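Local coordinates for glucoamylase (PDB 1LF6), which catalyses the stepwise hydrolysis of terminal alpha-1,4-linked glucose from the non-reducing ends of glucan chains, releasing beta-D-glucose, at residues Gln434-Glu439 with Leu652-Ala657; Ile378-Trp383 with Pro388-Ile393; Asn44-Lys49 with Ala361-Asp366; Ala307-Asp310 with Ala316-Ala319. All blocks are in the same frame, centred on the assembly; numbering follows the deposited sequence.

Contact 1: Gln434-Glu439 with Leu652-Ala657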
loop_
_atom_site.group_PDB
_atom_site.type_symbol
_atom_site.label_atom_id
_atom_site.label_comp_id
_atom_site.label_asym_id
_atom_site.label_seq_id
_atom_site.Cartn_x
_atom_site.Cartn_y
_atom_site.Cartn_z
ATOM N N GLN A 434 -7.508 0.589 21.856
ATOM C CA GLN A 434 -7.522 1.604 20.822
ATOM C C GLN A 434 -8.520 1.211 19.738
ATOM O O GLN A 434 -8.749 0.022 19.493
ATOM C CB GLN A 434 -6.116 1.796 20.238
ATOM C CG GLN A 434 -5.457 0.539 19.740
ATOM C CD GLN A 434 -3.957 0.701 19.535
ATOM O OE1 GLN A 434 -3.332 -0.094 18.843
ATOM N NE2 GLN A 434 -3.375 1.725 20.149
ATOM N N GLU A 435 -9.143 2.217 19.125
ATOM C CA GLU A 435 -10.104 1.990 18.061
ATOM C C GLU A 435 -9.323 1.807 16.766
ATOM O O GLU A 435 -8.090 1.783 16.794
ATOM C CB GLU A 435 -11.097 3.153 17.975
ATOM C CG GLU A 435 -10.515 4.528 18.301
ATOM C CD GLU A 435 -9.360 4.918 17.385
ATOM O OE1 GLU A 435 -8.190 4.757 17.783
ATOM O OE2 GLU A 435 -9.627 5.385 16.264
ATOM N N ARG A 436 -10.012 1.693 15.635
ATOM C CA ARG A 436 -9.307 1.413 14.385
ATOM C C ARG A 436 -8.264 2.408 13.862
ATOM O O ARG A 436 -7.462 2.055 13.004
ATOM C CB ARG A 436 -10.313 1.064 13.283
ATOM C CG ARG A 436 -11.156 2.191 12.750
ATOM C CD ARG A 436 -12.088 1.643 11.672
ATOM N NE ARG A 436 -12.825 2.679 10.955
ATOM C CZ ARG A 436 -13.527 2.456 9.848
ATOM N NH1 ARG A 436 -14.166 3.452 9.249
ATOM N NH2 ARG A 436 -13.588 1.234 9.339
ATOM N N TRP A 437 -8.255 3.640 14.362
ATOM C CA TRP A 437 -7.251 4.588 13.905
ATOM C C TRP A 437 -5.980 4.402 14.747
ATOM O O TRP A 437 -4.976 5.081 14.537
ATOM C CB TRP A 437 -7.769 6.023 14.007
ATOM C CG TRP A 437 -9.006 6.287 13.168
ATOM C CD1 TRP A 437 -10.083 7.049 13.523
ATOM C CD2 TRP A 437 -9.292 5.787 11.846
ATOM N NE1 TRP A 437 -11.021 7.050 12.514
ATOM C CE2 TRP A 437 -10.561 6.285 11.475
ATOM C CE3 TRP A 437 -8.598 4.968 10.944
ATOM C CZ2 TRP A 437 -11.155 5.992 10.239
ATOM C CZ3 TRP A 437 -9.192 4.674 9.711
ATOM C CH2 TRP A 437 -10.457 5.186 9.373
ATOM N N GLU A 438 -6.050 3.470 15.699
ATOM C CA GLU A 438 -4.925 3.118 16.573
ATOM C C GLU A 438 -4.429 4.252 17.465
ATOM O O GLU A 438 -3.228 4.349 17.734
ATOM C CB GLU A 438 -3.760 2.625 15.720
ATOM C CG GLU A 438 -4.170 1.682 14.599
ATOM C CD GLU A 438 -2.978 1.061 13.904
ATOM O OE1 GLU A 438 -2.346 1.738 13.064
ATOM O OE2 GLU A 438 -2.658 -0.103 14.220
ATOM N N GLU A 439 -5.339 5.088 17.953
ATOM C CA GLU A 439 -4.925 6.239 18.752
ATOM C C GLU A 439 -5.483 6.391 20.157
ATOM O O GLU A 439 -4.821 6.946 21.034
ATOM C CB GLU A 439 -5.244 7.516 17.967
ATOM C CG GLU A 439 -4.767 7.465 16.520
ATOM C CD GLU A 439 -5.258 8.642 15.694
ATOM O OE1 GLU A 439 -6.416 9.069 15.890
ATOM O OE2 GLU A 439 -4.496 9.124 14.832
ATOM N N LEU A 652 -3.403 2.494 -1.168
ATOM C CA LEU A 652 -3.894 2.067 0.145
ATOM C C LEU A 652 -4.756 0.856 -0.178
ATOM O O LEU A 652 -5.871 0.989 -0.688
ATOM C CB LEU A 652 -4.741 3.154 0.829
ATOM C CG LEU A 652 -5.215 2.803 2.246
ATOM C CD1 LEU A 652 -4.010 2.678 3.173
ATOM C CD2 LEU A 652 -6.156 3.865 2.779
ATOM N N ASN A 653 -4.224 -0.326 0.103
ATOM C CA ASN A 653 -4.914 -1.571 -0.205
ATOM C C ASN A 653 -6.337 -1.676 0.323
ATOM O O ASN A 653 -7.218 -2.189 -0.365
ATOM C CB ASN A 653 -4.063 -2.755 0.262
ATOM C CG ASN A 653 -2.754 -2.861 -0.514
ATOM O OD1 ASN A 653 -2.660 -2.390 -1.653
ATOM N ND2 ASN A 653 -1.750 -3.485 0.086
ATOM N N TRP A 654 -6.564 -1.183 1.532
ATOM C CA TRP A 654 -7.892 -1.205 2.126
ATOM C C TRP A 654 -8.870 -0.373 1.280
ATOM O O TRP A 654 -10.037 -0.757 1.099
ATOM C CB TRP A 654 -7.796 -0.672 3.560
ATOM C CG TRP A 654 -9.069 -0.652 4.346
ATOM C CD1 TRP A 654 -10.299 -1.108 3.957
ATOM C CD2 TRP A 654 -9.242 -0.099 5.653
ATOM N NE1 TRP A 654 -11.229 -0.867 4.944
ATOM C CE2 TRP A 654 -10.605 -0.248 5.995
ATOM C CE3 TRP A 654 -8.375 0.511 6.571
ATOM C CZ2 TRP A 654 -11.119 0.193 7.218
ATOM C CZ3 TRP A 654 -8.884 0.950 7.781
ATOM C CH2 TRP A 654 -10.245 0.788 8.096
ATOM N N ALA A 655 -8.397 0.752 0.748
ATOM C CA ALA A 655 -9.249 1.607 -0.073
ATOM C C ALA A 655 -9.609 0.925 -1.399
ATOM O O ALA A 655 -10.726 1.058 -1.896
ATOM C CB ALA A 655 -8.555 2.934 -0.338
ATOM N N HIS A 656 -8.658 0.204 -1.979
ATOM C CA HIS A 656 -8.922 -0.504 -3.224
ATOM C C HIS A 656 -9.896 -1.643 -2.961
ATOM O O HIS A 656 -10.752 -1.944 -3.794
ATOM C CB HIS A 656 -7.614 -1.022 -3.824
ATOM C CG HIS A 656 -6.880 0.012 -4.620
ATOM N ND1 HIS A 656 -7.285 0.402 -5.880
ATOM C CD2 HIS A 656 -5.825 0.800 -4.305
ATOM C CE1 HIS A 656 -6.515 1.390 -6.303
ATOM N NE2 HIS A 656 -5.622 1.651 -5.366
ATOM N N ALA A 657 -9.769 -2.262 -1.792
ATOM C CA ALA A 657 -10.653 -3.351 -1.409
ATOM C C ALA A 657 -12.052 -2.774 -1.230
ATOM O O ALA A 657 -13.047 -3.375 -1.647
ATOM C CB ALA A 657 -10.165 -3.993 -0.108
#
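Trp437, which touches Trp654 across the contact, gives its backbone N to Glu435 OE2 (2.9 Å, from above the carboxylate plane), an oxygen also held by a salt bridge to Arg504. The other oxygen, Glu435 OE1, takes Glu439 N at 2.9 Å, just past a type I turn from Glu435 to Glu438; the turn's end residues are probably the proton acceptor and proton donor of the reaction. The two residues between them reach across to Trp654. Arg436 NH2 meets the ring edge of Trp654 in its plane, 3.4 Å from Trp654 CZ2, and the guanidinium stands at 77° to the indole. Arg436 CG lies between its backbone N and carbonyl carbon (chi1 72°), which sets it over the centre of the Trp437 ring, 4.1 Å above the plane. A salt bridge to Glu605 and a hydrogen bond to Ser535 hold the guanidinium, while Trp437 NE1 bonds to Asp533. Trp437 CZ3 touches Trp654 CZ3 at 4.2 Å. This buried contact ties the loop between helices 414-428 and 445-464 to the first turn of helix 653-668, with helices 342-355 and 600-612 packing against Trp654.

Contact 2: Ile378-Trp383 with Pro388-Ile393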
loop_
_atom_site.group_PDB
_atom_site.type_symbol
_atom_site.label_atom_id
_atom_site.label_comp_id
_atom_site.label_asym_id
_atom_site.label_seq_id
_atom_site.Cartn_x
_atom_site.Cartn_y
_atom_site.Cartn_z
ATOM N N ILE A 378 -4.557 -11.569 18.547
ATOM C CA ILE A 378 -4.062 -10.793 17.415
ATOM C C ILE A 378 -3.360 -9.519 17.886
ATOM O O ILE A 378 -3.995 -8.619 18.440
ATOM C CB ILE A 378 -5.212 -10.373 16.463
ATOM C CG1 ILE A 378 -5.889 -11.618 15.863
ATOM C CG2 ILE A 378 -4.665 -9.474 15.346
ATOM C CD1 ILE A 378 -4.990 -12.432 14.952
ATOM N N PRO A 379 -2.039 -9.426 17.680
ATOM C CA PRO A 379 -1.337 -8.207 18.113
ATOM C C PRO A 379 -1.704 -7.026 17.204
ATOM O O PRO A 379 -2.204 -7.237 16.096
ATOM C CB PRO A 379 0.139 -8.603 18.024
ATOM C CG PRO A 379 0.153 -9.637 16.938
ATOM C CD PRO A 379 -1.101 -10.443 17.178
ATOM N N GLN A 380 -1.479 -5.797 17.675
ATOM C CA GLN A 380 -1.811 -4.604 16.898
ATOM C C GLN A 380 -1.518 -4.850 15.423
ATOM O O GLN A 380 -2.362 -4.612 14.566
ATOM C CB GLN A 380 -1.022 -3.383 17.387
ATOM C CG GLN A 380 -1.354 -2.108 16.613
ATOM C CD GLN A 380 -0.824 -0.840 17.274
ATOM O OE1 GLN A 380 -0.924 0.238 16.728
ATOM N NE2 GLN A 380 -0.264 -0.972 18.441
ATOM N N ASN A 381 -0.312 -5.336 15.150
ATOM C CA ASN A 381 0.109 -5.671 13.801
ATOM C C ASN A 381 1.318 -6.593 13.900
ATOM O O ASN A 381 1.902 -6.749 14.973
ATOM C CB ASN A 381 0.430 -4.407 12.983
ATOM C CG ASN A 381 1.412 -3.478 13.681
ATOM O OD1 ASN A 381 1.395 -2.267 13.467
ATOM N ND2 ASN A 381 2.277 -4.041 14.504
ATOM N N THR A 382 1.678 -7.217 12.787
ATOM C CA THR A 382 2.812 -8.130 12.771
ATOM C C THR A 382 3.636 -7.948 11.509
ATOM O O THR A 382 3.158 -7.391 10.518
ATOM C CB THR A 382 2.349 -9.596 12.773
ATOM O OG1 THR A 382 1.505 -9.813 11.638
ATOM C CG2 THR A 382 1.582 -9.934 14.039
ATOM N N TRP A 383 4.876 -8.425 11.552
ATOM C CA TRP A 383 5.730 -8.380 10.376
ATOM C C TRP A 383 5.136 -9.479 9.505
ATOM O O TRP A 383 4.364 -10.306 9.994
ATOM C CB TRP A 383 7.167 -8.755 10.724
ATOM C CG TRP A 383 7.809 -7.853 11.707
ATOM C CD1 TRP A 383 7.740 -7.939 13.066
ATOM C CD2 TRP A 383 8.640 -6.727 11.413
ATOM N NE1 TRP A 383 8.484 -6.936 13.641
ATOM C CE2 TRP A 383 9.047 -6.177 12.648
ATOM C CE3 TRP A 383 9.080 -6.129 10.224
ATOM C CZ2 TRP A 383 9.879 -5.054 12.732
ATOM C CZ3 TRP A 383 9.905 -5.014 10.305
ATOM C CH2 TRP A 383 10.297 -4.487 11.554
ATOM N N PRO A 388 4.963 -10.469 16.150
ATOM C CA PRO A 388 4.304 -9.228 16.561
ATOM C C PRO A 388 5.219 -8.010 16.487
ATOM O O PRO A 388 6.419 -8.100 16.753
ATOM C CB PRO A 388 3.835 -9.538 17.986
ATOM C CG PRO A 388 4.814 -10.575 18.458
ATOM C CD PRO A 388 4.970 -11.454 17.246
ATOM N N TYR A 389 4.639 -6.877 16.103
ATOM C CA TYR A 389 5.372 -5.620 15.994
ATOM C C TYR A 389 4.872 -4.707 17.108
ATOM O O TYR A 389 5.419 -4.720 18.206
ATOM C CB TYR A 389 5.126 -4.985 14.621
ATOM C CG TYR A 389 5.850 -3.677 14.397
ATOM C CD1 TYR A 389 5.227 -2.454 14.657
ATOM C CD2 TYR A 389 7.164 -3.658 13.936
ATOM C CE1 TYR A 389 5.902 -1.245 14.463
ATOM C CE2 TYR A 389 7.848 -2.459 13.741
ATOM C CZ TYR A 389 7.213 -1.257 14.006
ATOM O OH TYR A 389 7.890 -0.071 13.830
ATOM N N TRP A 390 3.830 -3.927 16.835
ATOM C CA TRP A 390 3.274 -3.047 17.858
ATOM C C TRP A 390 2.444 -3.883 18.825
ATOM O O TRP A 390 1.962 -4.963 18.471
ATOM C CB TRP A 390 2.412 -1.950 17.229
ATOM C CG TRP A 390 3.133 -0.650 16.932
ATOM C CD1 TRP A 390 2.623 0.423 16.257
ATOM C CD2 TRP A 390 4.473 -0.282 17.308
ATOM N NE1 TRP A 390 3.552 1.432 16.187
ATOM C CE2 TRP A 390 4.697 1.028 16.822
ATOM C CE3 TRP A 390 5.506 -0.928 18.006
ATOM C CZ2 TRP A 390 5.910 1.704 17.012
ATOM C CZ3 TRP A 390 6.712 -0.255 18.194
ATOM C CH2 TRP A 390 6.901 1.049 17.698
ATOM N N THR A 391 2.266 -3.379 20.042
ATOM C CA THR A 391 1.538 -4.124 21.058
ATOM C C THR A 391 0.241 -3.486 21.534
ATOM O O THR A 391 -0.188 -3.716 22.662
ATOM C CB THR A 391 2.443 -4.387 22.283
ATOM O OG1 THR A 391 1.784 -5.291 23.181
ATOM C CG2 THR A 391 2.749 -3.075 23.008
ATOM N N GLY A 392 -0.382 -2.683 20.678
ATOM C CA GLY A 392 -1.638 -2.067 21.051
ATOM C C GLY A 392 -2.722 -3.131 21.062
ATOM O O GLY A 392 -2.610 -4.143 20.369
ATOM N N ILE A 393 -3.767 -2.914 21.853
ATOM C CA ILE A 393 -4.867 -3.861 21.941
ATOM C C ILE A 393 -6.108 -3.339 21.215
ATOM O O ILE A 393 -6.814 -2.466 21.720
ATOM C CB ILE A 393 -5.240 -4.139 23.415
ATOM C CG1 ILE A 393 -4.026 -4.706 24.163
ATOM C CG2 ILE A 393 -6.433 -5.085 23.483
ATOM C CD1 ILE A 393 -3.460 -5.992 23.571
HETATM O O HOH W 1 -4.413 -5.760 19.079
HETATM O O HOH W 2 -0.942 -6.468 20.624
#
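Tyr389 swings its ring toward Trp383 with CG anti to the backbone N (chi1 -180°). Its CB lies 3.7 Å from Asn381 O, the atom that also accepts Tyr389 N at 3.0 Å. Further out, Tyr389 CD1 runs past the Asn381 amide, whereas on the other ring edge Tyr389 CD2 comes within 3.3 Å of Trp383 CZ2. Next along that edge, Tyr389 CE2 approaches the same Trp383 CZ2 at 3.4 Å. The pair is an offset edge-to-face stack, Tyr389 presenting its edge to the indole face with the planes at 74°. Tyr389 CE1 sits over the centre of the Trp390 ring. An alanine in place of Trp383 would remove the face that receives this edge and would probably allow the Tyr389 ring to turn more freely. At the far end, Gln380 runs extended beside Trp390, and two waters donate to Gly392 O; one also donates to Ile378 O, 3.0 Å away, and the other accepts from Gln380 N. Thr382 and Pro388 form a single bridge in this hairpin-like loop. It joins helices 358-375 and 395-407 of the (alpha/alpha) barrel and brings Gln380 against Glu438, probably the catalytic proton donor, so it probably helps to line the active site.

Contact 3: Asn44-Lys49 with Ala361-Asp366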
loop_
_atom_site.group_PDB
_atom_site.type_symbol
_atom_site.label_atom_id
_atom_site.label_comp_id
_atom_site.label_asym_id
_atom_site.label_seq_id
_atom_site.Cartn_x
_atom_site.Cartn_y
_atom_site.Cartn_z
ATOM N N ASN A 44 2.883 -12.555 -11.343
ATOM C CA ASN A 44 1.775 -13.237 -10.687
ATOM C C ASN A 44 2.105 -14.709 -10.404
ATOM O O ASN A 44 1.429 -15.625 -10.874
ATOM C CB ASN A 44 0.505 -13.097 -11.543
ATOM C CG ASN A 44 -0.667 -13.900 -11.004
ATOM O OD1 ASN A 44 -0.852 -14.031 -9.797
ATOM N ND2 ASN A 44 -1.476 -14.432 -11.909
ATOM N N ASN A 45 3.177 -14.916 -9.646
ATOM C CA ASN A 45 3.613 -16.249 -9.241
ATOM C C ASN A 45 4.516 -16.100 -8.023
ATOM O O ASN A 45 4.949 -14.992 -7.706
ATOM C CB ASN A 45 4.350 -16.986 -10.380
ATOM C CG ASN A 45 5.653 -16.311 -10.797
ATOM O OD1 ASN A 45 5.760 -15.779 -11.898
ATOM N ND2 ASN A 45 6.651 -16.351 -9.926
ATOM N N TYR A 46 4.800 -17.205 -7.345
ATOM C CA TYR A 46 5.633 -17.163 -6.148
ATOM C C TYR A 46 7.128 -17.332 -6.389
ATOM O O TYR A 46 7.937 -17.116 -5.486
ATOM C CB TYR A 46 5.143 -18.210 -5.140
ATOM C CG TYR A 46 3.744 -17.926 -4.630
ATOM C CD1 TYR A 46 2.643 -18.646 -5.099
ATOM C CD2 TYR A 46 3.518 -16.906 -3.708
ATOM C CE1 TYR A 46 1.349 -18.350 -4.659
ATOM C CE2 TYR A 46 2.235 -16.601 -3.265
ATOM C CZ TYR A 46 1.157 -17.322 -3.739
ATOM O OH TYR A 46 -0.108 -17.015 -3.291
ATOM N N VAL A 47 7.494 -17.694 -7.614
ATOM C CA VAL A 47 8.893 -17.889 -7.971
ATOM C C VAL A 47 9.653 -16.565 -8.050
ATOM O O VAL A 47 10.685 -16.395 -7.398
ATOM C CB VAL A 47 9.024 -18.616 -9.331
ATOM C CG1 VAL A 47 10.490 -18.909 -9.625
ATOM C CG2 VAL A 47 8.208 -19.905 -9.316
ATOM N N SER A 48 9.144 -15.634 -8.851
ATOM C CA SER A 48 9.782 -14.330 -9.020
ATOM C C SER A 48 9.489 -13.446 -7.813
ATOM O O SER A 48 8.446 -12.792 -7.752
ATOM C CB SER A 48 9.269 -13.656 -10.293
ATOM O OG SER A 48 9.916 -12.407 -10.503
ATOM N N LYS A 49 10.417 -13.430 -6.860
ATOM C CA LYS A 49 10.255 -12.649 -5.644
ATOM C C LYS A 49 10.805 -11.229 -5.746
ATOM O O LYS A 49 11.699 -10.838 -4.999
ATOM C CB LYS A 49 10.904 -13.382 -4.465
ATOM C CG LYS A 49 10.381 -14.801 -4.246
ATOM C CD LYS A 49 10.802 -15.326 -2.878
ATOM C CE LYS A 49 10.640 -16.834 -2.766
ATOM N NZ LYS A 49 9.360 -17.352 -3.299
ATOM N N ALA A 361 -8.423 -15.321 -0.056
ATOM C CA ALA A 361 -9.032 -14.972 1.221
ATOM C C ALA A 361 -8.705 -16.043 2.264
ATOM O O ALA A 361 -8.376 -15.727 3.410
ATOM C CB ALA A 361 -10.534 -14.837 1.064
ATOM N N ASN A 362 -8.786 -17.313 1.866
ATOM C CA ASN A 362 -8.485 -18.413 2.780
ATOM C C ASN A 362 -7.032 -18.421 3.222
ATOM O O ASN A 362 -6.727 -18.743 4.370
ATOM C CB ASN A 362 -8.828 -19.762 2.143
ATOM C CG ASN A 362 -10.240 -20.199 2.453
ATOM O OD1 ASN A 362 -10.623 -20.304 3.620
ATOM N ND2 ASN A 362 -11.025 -20.460 1.414
ATOM N N ARG A 363 -6.133 -18.077 2.308
ATOM C CA ARG A 363 -4.724 -18.040 2.649
ATOM C C ARG A 363 -4.500 -16.940 3.684
ATOM O O ARG A 363 -3.709 -17.103 4.613
ATOM C CB ARG A 363 -3.894 -17.765 1.400
ATOM C CG ARG A 363 -2.593 -18.545 1.350
ATOM C CD ARG A 363 -1.914 -18.347 0.006
ATOM N NE ARG A 363 -2.849 -18.581 -1.087
ATOM C CZ ARG A 363 -3.222 -17.658 -1.969
ATOM N NH1 ARG A 363 -2.738 -16.428 -1.897
ATOM N NH2 ARG A 363 -4.088 -17.972 -2.924
ATOM N N SER A 364 -5.199 -15.818 3.529
ATOM C CA SER A 364 -5.038 -14.728 4.482
ATOM C C SER A 364 -5.609 -15.157 5.834
ATOM O O SER A 364 -5.065 -14.805 6.881
ATOM C CB SER A 364 -5.724 -13.451 3.978
ATOM O OG SER A 364 -7.126 -13.489 4.167
ATOM N N LEU A 365 -6.695 -15.928 5.818
ATOM C CA LEU A 365 -7.287 -16.400 7.067
ATOM C C LEU A 365 -6.332 -17.372 7.746
ATOM O O LEU A 365 -6.124 -17.306 8.963
ATOM C CB LEU A 365 -8.633 -17.087 6.821
ATOM C CG LEU A 365 -9.380 -17.580 8.066
ATOM C CD1 LEU A 365 -9.635 -16.416 9.012
ATOM C CD2 LEU A 365 -10.701 -18.231 7.658
ATOM N N ASP A 366 -5.749 -18.272 6.961
ATOM C CA ASP A 366 -4.806 -19.243 7.505
ATOM C C ASP A 366 -3.561 -18.561 8.064
ATOM O O ASP A 366 -2.916 -19.081 8.974
ATOM C CB ASP A 366 -4.430 -20.261 6.430
ATOM C CG ASP A 366 -5.501 -21.313 6.241
ATOM O OD1 ASP A 366 -5.775 -21.688 5.084
ATOM O OD2 ASP A 366 -6.066 -21.766 7.261
#
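Tyr46 and Arg363 join the two domains of the enzyme, the N-terminal beta sandwich and the (alpha/alpha) barrel. Tyr46 sits in the loop linking antiparallel strands 39-42 and 51-55, and Arg363 projects from helix 358-375; the two side chains approach from opposite directions and carry the whole contact. Tyr46 OH stands over one face of the guanidinium, 3.0 Å above its plane and offset toward the rim, with the phenol ring turned 79° from it. Although Tyr46 OH is only 3.0 Å from Arg363 NH1, the angle is too poor for a hydrogen bond, because the N-H groups lie in the plane beneath the hydroxyl. What joins the two polar ends is Glu309, which hydrogen-bonds to Tyr46 OH through one carboxylate oxygen and forms a salt bridge with Arg363 NH1 through the other. The arginine chain bends at chi3 (-50°) on its way to this meeting point. The tyrosine ring also takes part in a cation-pi contact with Lys314. On the helix, Ser364 OG bonds back to Ala361 O at 2.7 Å. The loop is tied on itself by Lys49, whose NZ reaches Tyr46 O at 2.6 Å, nearly along the C=O axis.

Contact 4: Ala307-Asp310 with Ala316-Ala319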
loop_
_atom_site.group_PDB
_atom_site.type_symbol
_atom_site.label_atom_id
_atom_site.label_comp_id
_atom_site.label_asym_id
_atom_site.label_seq_id
_atom_site.Cartn_x
_atom_site.Cartn_y
_atom_site.Cartn_z
ATOM N N ALA A 307 -1.043 -8.535 -5.787
ATOM C CA ALA A 307 0.389 -8.251 -5.765
ATOM C C ALA A 307 0.902 -7.759 -4.410
ATOM O O ALA A 307 2.093 -7.467 -4.270
ATOM C CB ALA A 307 0.721 -7.223 -6.842
ATOM N N SER A 308 0.023 -7.681 -3.411
ATOM C CA SER A 308 0.427 -7.192 -2.086
ATOM C C SER A 308 0.682 -8.294 -1.061
ATOM O O SER A 308 0.820 -8.026 0.136
ATOM C CB SER A 308 -0.627 -6.220 -1.545
ATOM O OG SER A 308 -0.707 -5.066 -2.363
ATOM N N GLU A 309 0.741 -9.533 -1.536
ATOM C CA GLU A 309 0.995 -10.674 -0.665
ATOM C C GLU A 309 2.484 -11.009 -0.682
ATOM O O GLU A 309 3.128 -10.902 -1.722
ATOM C CB GLU A 309 0.205 -11.898 -1.151
ATOM C CG GLU A 309 0.514 -13.197 -0.410
ATOM C CD GLU A 309 -0.197 -14.408 -1.003
ATOM O OE1 GLU A 309 -0.187 -14.556 -2.243
ATOM O OE2 GLU A 309 -0.751 -15.216 -0.230
ATOM N N ASP A 310 3.041 -11.396 0.461
ATOM C CA ASP A 310 4.441 -11.785 0.466
ATOM C C ASP A 310 4.449 -13.129 -0.249
ATOM O O ASP A 310 3.455 -13.860 -0.217
ATOM C CB ASP A 310 4.989 -11.949 1.886
ATOM C CG ASP A 310 6.481 -12.298 1.893
ATOM O OD1 ASP A 310 7.271 -11.549 1.276
ATOM O OD2 ASP A 310 6.855 -13.317 2.508
ATOM N N ALA A 316 0.106 -13.206 3.974
ATOM C CA ALA A 316 0.556 -11.948 4.561
ATOM C C ALA A 316 0.365 -10.781 3.591
ATOM O O ALA A 316 1.235 -10.499 2.774
ATOM C CB ALA A 316 2.017 -12.058 4.951
ATOM N N TYR A 317 -0.777 -10.109 3.674
ATOM C CA TYR A 317 -1.050 -8.970 2.803
ATOM C C TYR A 317 -0.730 -7.684 3.554
ATOM O O TYR A 317 -1.210 -7.476 4.670
ATOM C CB TYR A 317 -2.516 -8.985 2.363
ATOM C CG TYR A 317 -2.798 -10.042 1.323
ATOM C CD1 TYR A 317 -2.563 -9.792 -0.027
ATOM C CD2 TYR A 317 -3.228 -11.318 1.693
ATOM C CE1 TYR A 317 -2.743 -10.785 -0.987
ATOM C CE2 TYR A 317 -3.408 -12.324 0.739
ATOM C CZ TYR A 317 -3.161 -12.049 -0.594
ATOM O OH TYR A 317 -3.307 -13.045 -1.539
ATOM N N ILE A 318 0.084 -6.828 2.947
ATOM C CA ILE A 318 0.464 -5.575 3.589
ATOM C C ILE A 318 -0.533 -4.446 3.353
ATOM O O ILE A 318 -1.422 -4.547 2.507
ATOM C CB ILE A 318 1.871 -5.121 3.145
ATOM C CG1 ILE A 318 1.906 -4.897 1.633
ATOM C CG2 ILE A 318 2.905 -6.169 3.553
ATOM C CD1 ILE A 318 3.198 -4.258 1.151
ATOM N N ALA A 319 -0.371 -3.368 4.112
ATOM C CA ALA A 319 -1.264 -2.217 4.031
ATOM C C ALA A 319 -1.046 -1.348 2.795
ATOM O O ALA A 319 -2.002 -0.826 2.222
ATOM C CB ALA A 319 -1.127 -1.375 5.298
HETATM O O HOH W 3 -1.637 -12.987 -3.786
#
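The acidic side chain of Glu309 lies over the face of Tyr317, its carboxylate plane only 15° from that of the ring, and a water bridges their polar ends. This water donates to Glu309 OE1 at 2.6 Å and accepts from Tyr317 OH at 2.8 Å. Glu309 CG, placed anti to the backbone N (chi1 173°), makes a CH-pi contact 4.2 Å from the Tyr317 ring centroid and 23° off its normal. Replacing Tyr317 by a phenylalanine would probably leave that water without its hydroxyl donor and the carboxylate less firmly placed. Beneath the side chains the backbones form an antiparallel bridge, with Glu309 and Tyr317 as its non-hydrogen-bonded pair. Ile318 N bonds to Ser308 O at 3.1 Å and Asp310 N to Ala316 O at 3.1 Å, bracketing the pair. Between them a CA-H...O contact runs each way, from Tyr317 CA to Ser308 O at 3.4 Å and from Glu309 CA to Ala316 O at 3.5 Å. Ile318 CG1 rests against Ser308 O at 3.6 Å. Glu309 OE2 also accepts the backbone N of Gly315, and Asp310 bonds to the backbone N of Asn313. This hairpin-like loop follows helix 296-306; Tyr317 packs on helices 342-355 and 358-375, meeting Phe352 of the former, while Ile318 O and Ala319 bond to Asn653 at the start of helix 653-668.

How the contacts relate
Contacts 1 and 4 are buried, contact 2 is partly so, and contact 3 lies at the surface. Only contact 3 spans both domains; the others stay within the catalytic one. Contacts 2 and 4 each close a loop with a single backbone bridge and bound water, contact 2 adding aromatic stacking and contact 4 a glutamate over a tyrosine. Contact 3 gathers polar side-chain ends round Glu309 of contact 4, and contact 1 rests on indoles and an arginine. Asn653 connects contacts 1 and 4, its ND2 lying 2.7 Å from Ile318 O. Contacts 1 and 2 meet at the probable catalytic site, where Gln380 packs on Glu438, and are also joined by a probable hydrogen bond from Gln434 N to Ile393 O at 3.1 Å.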